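Local coordinates for protein SusD homolog (Bacteroides thetaiotaomicron VPI-5482, PDB 3FDH) that probably binds glycans at the bacterial cell surface, as a SusD/RagB-family lipoprotein that would work with an outer-membrane transporter, at residues Q183-A188 with A238-Y243; F23-V28 with G110-M115; F283-V288 with D299-P304; S47-E52 with T432-D437. All coordinates share one frame; numbering follows the deposited sequence.

In the fold
From the N terminus, helix 21-37 makes contact 2 with helix 106-127, closing a loop of 81 residues. Helix 40-48, next in the chain, ends in contact 4, which meets helix 431-443 only after a further 379 residues; contacts 2 and 4 therefore cross. Contacts 1 and 3 both fall within the long span bridged by contact 4, one after the other: contact 1 joins the loop before helix 191-208 to strand 238-240, and contact 3 closes a short excursion beyond strand 283-284. Contacts 1 and 2 touch, Phe-185 CD2 lying 3.6 Å from Ala-26 O. Contact 4 lies about 8 Å from the chain centre, centre to centre, whereas contact 3 is peripheral.

Contact 1 (Q183-A188 with A238-Y243)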
loop_
_atom_site.group_PDB
_atom_site.type_symbol
_atom_site.label_atom_id
_atom_site.label_comp_id
_atom_site.label_asym_id
_atom_site.label_seq_id
_atom_site.Cartn_x
_atom_site.Cartn_y
_atom_site.Cartn_z
ATOM N N GLN A 183 18.748 -12.371 -8.574
ATOM C CA GLN A 183 17.369 -12.253 -9.086
ATOM C C GLN A 183 16.390 -11.823 -7.998
ATOM O O GLN A 183 15.296 -11.335 -8.263
ATOM C CB GLN A 183 16.903 -13.569 -9.699
ATOM C CG GLN A 183 17.548 -13.912 -11.047
ATOM C CD GLN A 183 18.967 -14.331 -10.927
ATOM O OE1 GLN A 183 19.270 -15.290 -10.222
ATOM N NE2 GLN A 183 19.865 -13.647 -11.657
ATOM N N ASP A 184 16.801 -12.008 -6.757
ATOM C CA ASP A 184 15.979 -11.630 -5.590
ATOM C C ASP A 184 16.207 -10.147 -5.280
ATOM O O ASP A 184 17.104 -9.768 -4.514
ATOM C CB ASP A 184 16.331 -12.486 -4.371
ATOM C CG ASP A 184 15.579 -12.054 -3.133
ATOM O OD1 ASP A 184 14.669 -11.182 -3.279
ATOM O OD2 ASP A 184 15.901 -12.549 -2.027
ATOM N N PHE A 185 15.432 -9.330 -5.952
ATOM C CA PHE A 185 15.516 -7.874 -5.831
ATOM C C PHE A 185 14.951 -7.363 -4.506
ATOM O O PHE A 185 15.031 -6.177 -4.192
ATOM C CB PHE A 185 14.792 -7.163 -6.987
ATOM C CG PHE A 185 15.359 -7.466 -8.337
ATOM C CD1 PHE A 185 16.727 -7.385 -8.553
ATOM C CD2 PHE A 185 14.523 -7.789 -9.393
ATOM C CE1 PHE A 185 17.240 -7.665 -9.806
ATOM C CE2 PHE A 185 15.025 -8.050 -10.631
ATOM C CZ PHE A 185 16.381 -7.992 -10.850
ATOM N N LEU A 186 14.406 -8.266 -3.711
ATOM C CA LEU A 186 13.851 -7.864 -2.438
ATOM C C LEU A 186 14.901 -8.053 -1.358
ATOM O O LEU A 186 15.266 -7.106 -0.663
ATOM C CB LEU A 186 12.587 -8.655 -2.139
ATOM C CG LEU A 186 11.504 -7.921 -1.401
ATOM C CD1 LEU A 186 11.049 -6.683 -2.248
ATOM C CD2 LEU A 186 10.355 -8.897 -1.155
ATOM N N TYR A 187 15.454 -9.257 -1.270
ATOM C CA TYR A 187 16.364 -9.590 -0.180
ATOM C C TYR A 187 17.716 -10.230 -0.547
ATOM O O TYR A 187 18.462 -10.670 0.320
ATOM C CB TYR A 187 15.653 -10.464 0.835
ATOM C CG TYR A 187 14.554 -9.780 1.634
ATOM C CD1 TYR A 187 14.813 -8.704 2.455
ATOM C CD2 TYR A 187 13.279 -10.283 1.632
ATOM C CE1 TYR A 187 13.831 -8.146 3.241
ATOM C CE2 TYR A 187 12.295 -9.741 2.410
ATOM C CZ TYR A 187 12.557 -8.652 3.188
ATOM O OH TYR A 187 11.578 -8.117 3.978
ATOM N N ALA A 188 18.039 -10.262 -1.827
ATOM C CA ALA A 188 19.358 -10.747 -2.255
ATOM C C ALA A 188 19.670 -12.136 -1.741
ATOM O O ALA A 188 20.816 -12.462 -1.373
ATOM C CB ALA A 188 20.452 -9.759 -1.838
ATOM N N ALA A 238 10.413 -5.164 3.769
ATOM C CA ALA A 238 10.314 -5.637 2.379
ATOM C C ALA A 238 10.253 -4.462 1.420
ATOM O O ALA A 238 9.194 -3.909 1.146
ATOM C CB ALA A 238 9.138 -6.516 2.218
ATOM N N ALA A 239 11.445 -4.099 0.969
ATOM C CA ALA A 239 11.645 -2.951 0.111
ATOM C C ALA A 239 12.270 -3.347 -1.196
ATOM O O ALA A 239 13.270 -4.021 -1.246
ATOM C CB ALA A 239 12.537 -1.934 0.806
ATOM N N PHE A 240 11.647 -2.869 -2.250
ATOM C CA PHE A 240 12.150 -3.032 -3.608
ATOM C C PHE A 240 12.888 -1.736 -3.790
ATOM O O PHE A 240 12.265 -0.686 -4.022
ATOM C CB PHE A 240 10.991 -3.158 -4.579
ATOM C CG PHE A 240 11.399 -3.356 -5.994
ATOM C CD1 PHE A 240 11.896 -4.569 -6.417
ATOM C CD2 PHE A 240 11.227 -2.345 -6.928
ATOM C CE1 PHE A 240 12.265 -4.776 -7.727
ATOM C CE2 PHE A 240 11.593 -2.545 -8.259
ATOM C CZ PHE A 240 12.135 -3.770 -8.653
ATOM N N ASP A 241 14.214 -1.824 -3.677
ATOM C CA ASP A 241 15.048 -0.656 -3.609
ATOM C C ASP A 241 16.119 -0.677 -4.686
ATOM O O ASP A 241 17.289 -0.572 -4.384
ATOM C CB ASP A 241 15.670 -0.665 -2.213
ATOM C CG ASP A 241 16.240 0.688 -1.781
ATOM O OD1 ASP A 241 16.050 1.727 -2.453
ATOM O OD2 ASP A 241 16.876 0.706 -0.711
ATOM N N ILE A 242 15.704 -0.831 -5.932
ATOM C CA ILE A 242 16.663 -0.919 -7.031
ATOM C C ILE A 242 16.500 0.242 -8.002
ATOM O O ILE A 242 17.047 0.241 -9.101
ATOM C CB ILE A 242 16.582 -2.300 -7.785
ATOM C CG1 ILE A 242 15.312 -2.400 -8.646
ATOM C CG2 ILE A 242 16.663 -3.456 -6.784
ATOM C CD1 ILE A 242 15.205 -3.685 -9.501
ATOM N N TYR A 243 15.770 1.254 -7.572
ATOM C CA TYR A 243 15.552 2.416 -8.452
ATOM C C TYR A 243 16.815 3.243 -8.651
ATOM O O TYR A 243 17.684 3.335 -7.767
ATOM C CB TYR A 243 14.398 3.303 -7.959
ATOM C CG TYR A 243 13.113 2.545 -7.853
ATOM C CD1 TYR A 243 12.642 1.797 -8.924
ATOM C CD2 TYR A 243 12.359 2.581 -6.691
ATOM C CE1 TYR A 243 11.447 1.085 -8.835
ATOM C CE2 TYR A 243 11.164 1.889 -6.582
ATOM C CZ TYR A 243 10.717 1.132 -7.655
ATOM O OH TYR A 243 9.528 0.448 -7.571
HETATM O O HOH W 1 15.859 -3.978 -2.898
HETATM O O HOH W 2 13.977 -5.564 1.171
HETATM O O HOH W 3 15.718 -4.471 -0.451
#
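Phe-185, Leu-186 and Tyr-187 pack against strand 238-240 and Ile-242, largely through apolar groups. Phe-185 and Phe-240 run alongside each other in the same sense, with Phe-185 CB 3.6 Å from Phe-240 CE1. Over one face of the Phe-185 ring sits CD1 of Ile-242, a CH-pi contact 4.1 Å from the ring centroid and 16° off its normal. The CD1 branch of Leu-186 reaches the backbone of strand 238-240, 3.6 Å from Ala-239 O, while Tyr-187 brings CZ to 4.1 Å from Ala-238 CB and its hydroxyl bonds to Asp-236 O.

No direct hydrogen bond joins the two backbones; waters lie between them. One accepts from Asp-241 N and is within hydrogen-bonding distance of Phe-185 O and Ala-239 O; another accepts from Ala-239 N and lies 2.7 Å from Leu-186 O; a third is similarly close to Leu-186 O and Ala-239 O.

An Asx turn shapes the loop: OD1 of Asp-184 accepts from Leu-186 N and, almost straight at 174°, from Tyr-187 N, both on the same face of the carboxylate.

Strand 238-240 pairs antiparallel with 330-331; helix 21-37 packs against Phe-185 and Phe-240, and helix 191-208 against Leu-186 and Tyr-187.

Contact 2 (F23-V28 with G110-M115); sequences FILADV and GMAEVM
Two helices of the predominantly helical SusD-like fold pack here in nearly the same direction, with Leu-25 and Val-28 of helix 21-37 set one turn apart against Met-111, Ala-112 and Met-115 of helix 106-127. The short segments run at 29° to each other, and their axes come within 10.6 Å. Both methionines are selenomethionines.

Leu-25 divides its two methyls between neighbours. Its CD2 meets the SE of Met-111 at 3.6 Å, the selenomethionine lying across the leucine, while CD1 lies over the start of the next residue, 4.0 Å from Ala-112 N. CG stands opposite the backbone N (chi1 -175°), which points the fork at helix 106-127, one methyl toward Met-111 and the other toward Ala-112.

One turn on, CG1 of Val-28 presses on the root of Met-115, 3.5 Å from its CB, a tight carbon pair. The two run antiparallel alongside one another. Beyond CG, Met-115 bends at chi2 (-76°) and chi3, and its CB and CG make the closest approach to Val-28. All the side chains that meet are apolar, and every touching residue is buried.

Val-180 of a loop covers Leu-25 and Met-111. Helix 76-95 borders the contact through Ile-92 on Ala-112 and Asn-88 on Val-28, and helix 191-208 adds Trp-194 against Met-111 and Phe-197 against Met-115.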
loop_
_atom_site.group_PDB
_atom_site.type_symbol
_atom_site.label_atom_id
_atom_site.label_comp_id
_atom_site.label_asym_id
_atom_site.label_seq_id
_atom_site.Cartn_x
_atom_site.Cartn_y
_atom_site.Cartn_z
ATOM N N PHE A 23 14.808 -16.544 -12.847
ATOM C CA PHE A 23 14.616 -15.442 -13.795
ATOM C C PHE A 23 13.156 -14.980 -13.785
ATOM O O PHE A 23 12.827 -13.789 -13.958
ATOM C CB PHE A 23 15.092 -15.842 -15.194
ATOM C CG PHE A 23 16.556 -16.219 -15.233
ATOM C CD1 PHE A 23 17.508 -15.348 -14.732
ATOM C CD2 PHE A 23 16.975 -17.458 -15.726
ATOM C CE1 PHE A 23 18.862 -15.704 -14.751
ATOM C CE2 PHE A 23 18.305 -17.791 -15.750
ATOM C CZ PHE A 23 19.242 -16.927 -15.259
ATOM N N ILE A 24 12.269 -15.928 -13.548
ATOM C CA ILE A 24 10.851 -15.593 -13.494
ATOM C C ILE A 24 10.627 -14.773 -12.219
ATOM O O ILE A 24 9.893 -13.774 -12.204
ATOM C CB ILE A 24 9.929 -16.838 -13.491
ATOM C CG1 ILE A 24 10.197 -17.734 -14.709
ATOM C CG2 ILE A 24 8.458 -16.399 -13.480
ATOM C CD1 ILE A 24 9.473 -19.083 -14.665
ATOM N N LEU A 25 11.304 -15.179 -11.156
ATOM C CA LEU A 25 11.115 -14.521 -9.859
ATOM C C LEU A 25 11.538 -13.070 -9.941
ATOM O O LEU A 25 10.954 -12.192 -9.312
ATOM C CB LEU A 25 11.906 -15.228 -8.755
ATOM C CG LEU A 25 11.706 -14.730 -7.335
ATOM C CD1 LEU A 25 10.212 -15.043 -6.917
ATOM C CD2 LEU A 25 12.754 -15.310 -6.374
ATOM N N ALA A 26 12.584 -12.819 -10.698
ATOM C CA ALA A 26 13.107 -11.431 -10.817
ATOM C C ALA A 26 11.977 -10.560 -11.349
ATOM O O ALA A 26 11.719 -9.442 -10.880
ATOM C CB ALA A 26 14.314 -11.371 -11.768
ATOM N N ASP A 27 11.261 -11.131 -12.302
ATOM C CA ASP A 27 10.162 -10.418 -12.960
ATOM C C ASP A 27 8.961 -10.276 -12.047
ATOM O O ASP A 27 8.295 -9.246 -12.020
ATOM C CB ASP A 27 9.714 -11.156 -14.219
ATOM C CG ASP A 27 8.748 -10.348 -15.043
ATOM O OD1 ASP A 27 9.194 -9.478 -15.834
ATOM O OD2 ASP A 27 7.536 -10.608 -14.931
ATOM N N VAL A 28 8.686 -11.329 -11.290
ATOM C CA VAL A 28 7.528 -11.358 -10.385
ATOM C C VAL A 28 7.709 -10.298 -9.298
ATOM O O VAL A 28 6.802 -9.550 -8.960
ATOM C CB VAL A 28 7.303 -12.814 -9.798
ATOM C CG1 VAL A 28 6.439 -12.825 -8.546
ATOM C CG2 VAL A 28 6.753 -13.781 -10.897
ATOM N N GLY A 110 9.693 -20.895 -2.104
ATOM C CA GLY A 110 9.086 -20.210 -0.984
ATOM C C GLY A 110 8.916 -18.739 -1.283
ATOM O O GLY A 110 7.904 -18.123 -0.956
HETATM N N MSE A 111 9.921 -18.168 -1.917
HETATM C CA MSE A 111 9.832 -16.742 -2.252
HETATM C C MSE A 111 8.635 -16.521 -3.188
HETATM O O MSE A 111 7.880 -15.535 -3.062
HETATM C CB MSE A 111 11.118 -16.249 -2.918
HETATM C CG MSE A 111 12.353 -16.397 -2.055
HETATM SE SE MSE A 111 13.981 -15.983 -3.007
HETATM C CE MSE A 111 15.249 -16.294 -1.588
ATOM N N ALA A 112 8.508 -17.421 -4.148
ATOM C CA ALA A 112 7.418 -17.389 -5.133
ATOM C C ALA A 112 6.067 -17.574 -4.458
ATOM O O ALA A 112 5.075 -16.977 -4.870
ATOM C CB ALA A 112 7.621 -18.452 -6.229
ATOM N N GLU A 113 6.048 -18.370 -3.397
ATOM C CA GLU A 113 4.805 -18.650 -2.655
ATOM C C GLU A 113 4.363 -17.389 -1.929
ATOM O O GLU A 113 3.178 -17.049 -1.889
ATOM C CB GLU A 113 4.982 -19.836 -1.694
ATOM C CG GLU A 113 4.915 -21.160 -2.455
ATOM C CD GLU A 113 5.464 -22.380 -1.713
ATOM O OE1 GLU A 113 6.277 -22.213 -0.788
ATOM O OE2 GLU A 113 5.113 -23.521 -2.112
ATOM N N VAL A 114 5.341 -16.659 -1.434
ATOM C CA VAL A 114 5.076 -15.375 -0.786
ATOM C C VAL A 114 4.528 -14.367 -1.832
ATOM O O VAL A 114 3.584 -13.615 -1.588
ATOM C CB VAL A 114 6.341 -14.810 -0.077
ATOM C CG1 VAL A 114 6.103 -13.322 0.404
ATOM C CG2 VAL A 114 6.745 -15.714 1.096
HETATM N N MSE A 115 5.101 -14.374 -3.024
HETATM C CA MSE A 115 4.622 -13.421 -4.031
HETATM C C MSE A 115 3.250 -13.826 -4.506
HETATM O O MSE A 115 2.448 -12.978 -4.895
HETATM C CB MSE A 115 5.554 -13.309 -5.237
HETATM C CG MSE A 115 6.927 -12.743 -4.945
HETATM SE SE MSE A 115 6.743 -10.855 -4.710
HETATM C CE MSE A 115 6.705 -10.678 -2.821
#

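Contact 3 (F283-V288 with D299-P304); sequences FFTPIV and DPSLVP
A short 3-10 turn, residues 300-302, folds back against the chain leaving strand 283-284, and its Leu-302 plugs the angle between Phe-283 and the strand backbone. The CD1 methyl of Leu-302 is 3.7 Å from Phe-283 CB and lies 3.1 Å from Phe-284 O, the shortest approach between the two segments; the CD2 methyl approaches the base of the ring, 4.0 Å from Phe-283 CG. With CG opposite its own backbone N (chi1 174°), the leucine reaches back to the strand although its CB starts out the other way.

Farther along, side-chain carbons rest on carbonyl oxygens of the turn. CG2 of Thr-285 lies 3.3 Å from Ser-301 O, and CD of Pro-286 is 3.4 Å from the same oxygen and 3.5 Å from Leu-302 O. Pro-286 CG then meets Val-303 CG2 at 4.1 Å, the two side chains at about a right angle.

No hydrogen bond links the two segments. Thr-285 OG1 instead donates to Pro-286 O and is also bonded to Ser-293 N. Asp-299 OD1 takes both the N-H and the hydroxyl of Ser-301 from one face of its carboxylate, the N-H at 2.8 Å.

Val-295 packs on Thr-285, Ser-301 and Leu-302, and Trp-425 meets the Phe-283 ring. The turn is a single round of 3-10 helix opened by an Asx turn at Asp-299, here packed beside a two-stranded antiparallel sheet, 283-284 with 319-320.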
loop_
_atom_site.group_PDB
_atom_site.type_symbol
_atom_site.label_atom_id
_atom_site.label_comp_id
_atom_site.label_asym_id
_atom_site.label_seq_id
_atom_site.Cartn_x
_atom_site.Cartn_y
_atom_site.Cartn_z
ATOM N N PHE A 283 5.688 19.618 1.593
ATOM C CA PHE A 283 4.901 20.335 0.569
ATOM C C PHE A 283 5.685 21.356 -0.212
ATOM O O PHE A 283 6.479 22.105 0.334
ATOM C CB PHE A 283 3.667 21.015 1.196
ATOM C CG PHE A 283 2.699 20.054 1.802
ATOM C CD1 PHE A 283 1.886 19.280 1.001
ATOM C CD2 PHE A 283 2.576 19.938 3.164
ATOM C CE1 PHE A 283 1.000 18.376 1.554
ATOM C CE2 PHE A 283 1.682 19.040 3.723
ATOM C CZ PHE A 283 0.882 18.266 2.917
ATOM N N PHE A 284 5.435 21.355 -1.519
ATOM C CA PHE A 284 6.016 22.272 -2.468
ATOM C C PHE A 284 4.923 23.019 -3.236
ATOM O O PHE A 284 3.872 22.491 -3.601
ATOM C CB PHE A 284 6.928 21.608 -3.518
ATOM C CG PHE A 284 8.022 20.726 -2.958
ATOM C CD1 PHE A 284 8.629 20.994 -1.743
ATOM C CD2 PHE A 284 8.505 19.663 -3.732
ATOM C CE1 PHE A 284 9.662 20.183 -1.267
ATOM C CE2 PHE A 284 9.535 18.855 -3.275
ATOM C CZ PHE A 284 10.115 19.115 -2.030
ATOM N N THR A 285 5.223 24.281 -3.481
ATOM C CA THR A 285 4.312 25.133 -4.234
ATOM C C THR A 285 4.306 24.758 -5.712
ATOM O O THR A 285 5.119 23.948 -6.186
ATOM C CB THR A 285 4.773 26.626 -4.198
ATOM O OG1 THR A 285 6.018 26.754 -4.915
ATOM C CG2 THR A 285 4.916 27.157 -2.748
ATOM N N PRO A 286 3.358 25.337 -6.454
ATOM C CA PRO A 286 3.445 25.243 -7.900
ATOM C C PRO A 286 4.714 25.965 -8.344
ATOM O O PRO A 286 5.361 26.660 -7.554
ATOM C CB PRO A 286 2.209 26.010 -8.395
ATOM C CG PRO A 286 1.365 26.274 -7.213
ATOM C CD PRO A 286 2.191 26.112 -5.991
ATOM N N ILE A 287 5.081 25.769 -9.597
ATOM C CA ILE A 287 6.257 26.427 -10.148
ATOM C C ILE A 287 5.914 27.889 -10.388
ATOM O O ILE A 287 4.895 28.206 -10.980
ATOM C CB ILE A 287 6.725 25.794 -11.483
ATOM C CG1 ILE A 287 7.077 24.310 -11.295
ATOM C CG2 ILE A 287 7.915 26.589 -12.022
ATOM C CD1 ILE A 287 7.025 23.449 -12.591
ATOM N N VAL A 288 6.749 28.769 -9.857
ATOM C CA VAL A 288 6.601 30.197 -10.073
ATOM C C VAL A 288 7.967 30.743 -10.408
ATOM O O VAL A 288 8.911 30.581 -9.654
ATOM C CB VAL A 288 6.085 30.920 -8.836
ATOM C CG1 VAL A 288 5.933 32.413 -9.124
ATOM C CG2 VAL A 288 4.764 30.289 -8.353
ATOM N N ASP A 299 0.481 27.744 4.300
ATOM C CA ASP A 299 0.964 28.857 3.507
ATOM C C ASP A 299 0.081 28.942 2.252
ATOM O O ASP A 299 -0.028 27.981 1.484
ATOM C CB ASP A 299 2.424 28.604 3.131
ATOM C CG ASP A 299 3.054 29.751 2.389
ATOM O OD1 ASP A 299 2.409 30.421 1.549
ATOM O OD2 ASP A 299 4.252 29.945 2.619
ATOM N N PRO A 300 -0.566 30.095 2.027
ATOM C CA PRO A 300 -1.456 30.120 0.866
ATOM C C PRO A 300 -0.744 29.922 -0.452
ATOM O O PRO A 300 -1.373 29.574 -1.437
ATOM C CB PRO A 300 -2.101 31.518 0.939
ATOM C CG PRO A 300 -1.266 32.297 1.849
ATOM C CD PRO A 300 -0.702 31.311 2.834
ATOM N N SER A 301 0.566 30.125 -0.475
ATOM C CA SER A 301 1.313 29.945 -1.736
ATOM C C SER A 301 1.425 28.489 -2.150
ATOM O O SER A 301 1.835 28.184 -3.269
ATOM C CB SER A 301 2.693 30.577 -1.692
ATOM O OG SER A 301 3.556 29.974 -0.762
ATOM N N LEU A 302 1.047 27.588 -1.257
ATOM C CA LEU A 302 1.058 26.166 -1.585
ATOM C C LEU A 302 -0.011 25.836 -2.599
ATOM O O LEU A 302 0.125 24.932 -3.419
ATOM C CB LEU A 302 0.831 25.313 -0.332
ATOM C CG LEU A 302 0.669 23.805 -0.551
ATOM C CD1 LEU A 302 1.934 23.214 -1.241
ATOM C CD2 LEU A 302 0.374 23.126 0.786
ATOM N N VAL A 303 -1.090 26.598 -2.532
ATOM C CA VAL A 303 -2.251 26.358 -3.382
ATOM C C VAL A 303 -2.645 24.861 -3.315
ATOM O O VAL A 303 -2.611 24.123 -4.320
ATOM C CB VAL A 303 -2.018 26.826 -4.847
ATOM C CG1 VAL A 303 -3.355 26.798 -5.641
ATOM C CG2 VAL A 303 -1.391 28.226 -4.890
ATOM N N PRO A 304 -3.032 24.394 -2.115
ATOM C CA PRO A 304 -3.474 22.997 -2.056
ATOM C C PRO A 304 -4.778 22.799 -2.797
ATOM O O PRO A 304 -5.554 23.743 -3.027
ATOM C CB PRO A 304 -3.619 22.735 -0.544
ATOM C CG PRO A 304 -3.975 24.104 0.032
ATOM C CD PRO A 304 -3.249 25.112 -0.849
#

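Contact 4 (S47-E52 with T432-D437); sequences SYIEYE and TETYND
This is a buried packing contact near the centre of the molecule, where the C-terminal end of helix 40-48 and the turn after it lie against helix 431-443. The helix finishes in a Schellman motif with Glu-50, at positive phi, as the C-prime residue. Tyr-48 and Ile-49 at the helix end, and Tyr-51 just past the turn, all point at helix 431-443.

Thr-434 and Tyr-51 approach from opposite directions, their OG1 and OH atoms 2.8 Å apart, close enough for a hydrogen bond whose proton is not settled. The threonine oxygen sits at the edge of the tyrosine ring, near its plane. The firm partner of Tyr-51 OH is the carbonyl O of Tyr-421.

Ile-49 lies beside this pair. Its CD1 comes 4.0 Å from Thr-434 CG2 and also lies over one face of the Tyr-51 ring, toward its rim, while CG2 meets the Tyr-435 ring at its edge, in plane, 4.0 Å from Tyr-435 CD1. With chi1 at 48°, the CG1-CD1 arm is directed at Thr-434, and CG2, anti to the carbonyl carbon, at Tyr-435. Tyr-48 CD2 is 4.0 Å from Tyr-435 CE1, the ring planes inclined at 48°. Tyr-435 OH bonds to Pro-461 O.

Met-424 of a loop packs against both Tyr-51 and Thr-434. Helix 431-443 also packs on helix 106-127, through Thr-432 on Leu-122 and Asn-436 on Phe-126.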
loop_
_atom_site.group_PDB
_atom_site.type_symbol
_atom_site.label_atom_id
_atom_site.label_comp_id
_atom_site.label_asym_id
_atom_site.label_seq_id
_atom_site.Cartn_x
_atom_site.Cartn_y
_atom_site.Cartn_z
ATOM N N SER A 47 -5.931 8.988 -3.976
ATOM C CA SER A 47 -7.040 9.914 -4.118
ATOM C C SER A 47 -8.200 9.487 -3.201
ATOM O O SER A 47 -8.754 10.261 -2.455
ATOM C CB SER A 47 -7.569 9.934 -5.563
ATOM O OG SER A 47 -8.809 10.592 -5.637
ATOM N N TYR A 48 -8.548 8.213 -3.229
ATOM C CA TYR A 48 -9.723 7.785 -2.475
ATOM C C TYR A 48 -9.636 8.093 -0.974
ATOM O O TYR A 48 -10.635 8.510 -0.375
ATOM C CB TYR A 48 -10.072 6.331 -2.734
ATOM C CG TYR A 48 -10.330 5.957 -4.160
ATOM C CD1 TYR A 48 -10.810 6.880 -5.073
ATOM C CD2 TYR A 48 -10.234 4.632 -4.566
ATOM C CE1 TYR A 48 -11.118 6.500 -6.354
ATOM C CE2 TYR A 48 -10.526 4.254 -5.847
ATOM C CZ TYR A 48 -11.000 5.191 -6.740
ATOM O OH TYR A 48 -11.347 4.827 -8.042
ATOM N N ILE A 49 -8.465 7.902 -0.369
ATOM C CA ILE A 49 -8.261 8.152 1.077
ATOM C C ILE A 49 -7.499 9.433 1.369
ATOM O O ILE A 49 -6.959 9.671 2.444
ATOM C CB ILE A 49 -7.773 6.919 1.879
ATOM C CG1 ILE A 49 -6.603 6.209 1.225
ATOM C CG2 ILE A 49 -8.964 5.939 1.966
ATOM C CD1 ILE A 49 -5.366 6.993 1.138
ATOM N N GLU A 50 -7.459 10.244 0.321
ATOM C CA GLU A 50 -7.061 11.643 0.422
ATOM C C GLU A 50 -5.658 11.976 0.862
ATOM O O GLU A 50 -5.406 13.002 1.508
ATOM C CB GLU A 50 -8.117 12.423 1.218
ATOM C CG GLU A 50 -9.524 12.367 0.575
ATOM C CD GLU A 50 -10.573 13.198 1.272
ATOM O OE1 GLU A 50 -10.266 13.956 2.205
ATOM O OE2 GLU A 50 -11.752 13.060 0.889
ATOM N N TYR A 51 -4.737 11.122 0.446
ATOM C CA TYR A 51 -3.283 11.411 0.604
ATOM C C TYR A 51 -2.841 12.453 -0.442
ATOM O O TYR A 51 -1.865 13.232 -0.276
ATOM C CB TYR A 51 -2.491 10.159 0.338
ATOM C CG TYR A 51 -2.335 9.216 1.501
ATOM C CD1 TYR A 51 -2.464 9.667 2.831
ATOM C CD2 TYR A 51 -1.967 7.879 1.286
ATOM C CE1 TYR A 51 -2.254 8.799 3.908
ATOM C CE2 TYR A 51 -1.760 7.016 2.339
ATOM C CZ TYR A 51 -1.862 7.466 3.643
ATOM O OH TYR A 51 -1.654 6.565 4.672
ATOM N N GLU A 52 -3.578 12.404 -1.542
ATOM C CA GLU A 52 -3.408 13.259 -2.715
ATOM C C GLU A 52 -4.716 13.558 -3.339
ATOM O O GLU A 52 -5.706 12.847 -3.108
ATOM C CB GLU A 52 -2.473 12.620 -3.775
ATOM C CG GLU A 52 -1.092 12.161 -3.271
ATOM C CD GLU A 52 -0.128 13.232 -2.822
ATOM O OE1 GLU A 52 -0.325 14.425 -3.149
ATOM O OE2 GLU A 52 0.891 12.855 -2.176
ATOM N N THR A 432 -2.162 1.961 -0.976
ATOM C CA THR A 432 -2.885 0.725 -1.294
ATOM C C THR A 432 -3.369 0.102 0.025
ATOM O O THR A 432 -4.549 -0.184 0.255
ATOM C CB THR A 432 -1.925 -0.247 -2.033
ATOM O OG1 THR A 432 -1.666 0.256 -3.356
ATOM C CG2 THR A 432 -2.496 -1.635 -2.148
ATOM N N GLU A 433 -2.430 -0.087 0.921
ATOM C CA GLU A 433 -2.737 -0.699 2.223
ATOM C C GLU A 433 -3.579 0.242 3.114
ATOM O O GLU A 433 -4.433 -0.200 3.854
ATOM C CB GLU A 433 -1.444 -1.178 2.891
ATOM C CG GLU A 433 -1.601 -1.872 4.221
ATOM C CD GLU A 433 -2.382 -3.176 4.148
ATOM O OE1 GLU A 433 -2.629 -3.689 3.057
ATOM O OE2 GLU A 433 -2.709 -3.709 5.225
ATOM N N THR A 434 -3.352 1.541 3.032
ATOM C CA THR A 434 -4.142 2.486 3.857
ATOM C C THR A 434 -5.603 2.449 3.518
ATOM O O THR A 434 -6.475 2.559 4.381
ATOM C CB THR A 434 -3.662 3.857 3.735
ATOM O OG1 THR A 434 -2.369 3.896 4.348
ATOM C CG2 THR A 434 -4.617 4.826 4.465
ATOM N N TYR A 435 -5.824 2.182 2.247
ATOM C CA TYR A 435 -7.186 2.056 1.704
ATOM C C TYR A 435 -7.895 0.771 2.202
ATOM O O TYR A 435 -9.092 0.778 2.487
ATOM C CB TYR A 435 -7.115 2.117 0.200
ATOM C CG TYR A 435 -8.409 1.866 -0.494
ATOM C CD1 TYR A 435 -9.438 2.824 -0.477
ATOM C CD2 TYR A 435 -8.587 0.724 -1.237
ATOM C CE1 TYR A 435 -10.623 2.592 -1.127
ATOM C CE2 TYR A 435 -9.747 0.496 -1.901
ATOM C CZ TYR A 435 -10.763 1.431 -1.861
ATOM O OH TYR A 435 -11.884 1.137 -2.567
ATOM N N ASN A 436 -7.129 -0.290 2.376
ATOM C CA ASN A 436 -7.619 -1.502 3.029
ATOM C C ASN A 436 -7.971 -1.184 4.474
ATOM O O ASN A 436 -9.042 -1.523 4.929
ATOM C CB ASN A 436 -6.606 -2.634 3.008
ATOM C CG ASN A 436 -6.359 -3.172 1.622
ATOM O OD1 ASN A 436 -7.294 -3.237 0.804
ATOM N ND2 ASN A 436 -5.094 -3.553 1.338
ATOM N N ASP A 437 -7.067 -0.524 5.202
ATOM C CA ASP A 437 -7.344 -0.211 6.599
ATOM C C ASP A 437 -8.595 0.640 6.733
ATOM O O ASP A 437 -9.415 0.467 7.631
ATOM C CB ASP A 437 -6.198 0.574 7.247
ATOM C CG ASP A 437 -4.963 -0.303 7.642
ATOM O OD1 ASP A 437 -5.129 -1.424 8.168
ATOM O OD2 ASP A 437 -3.822 0.203 7.550
#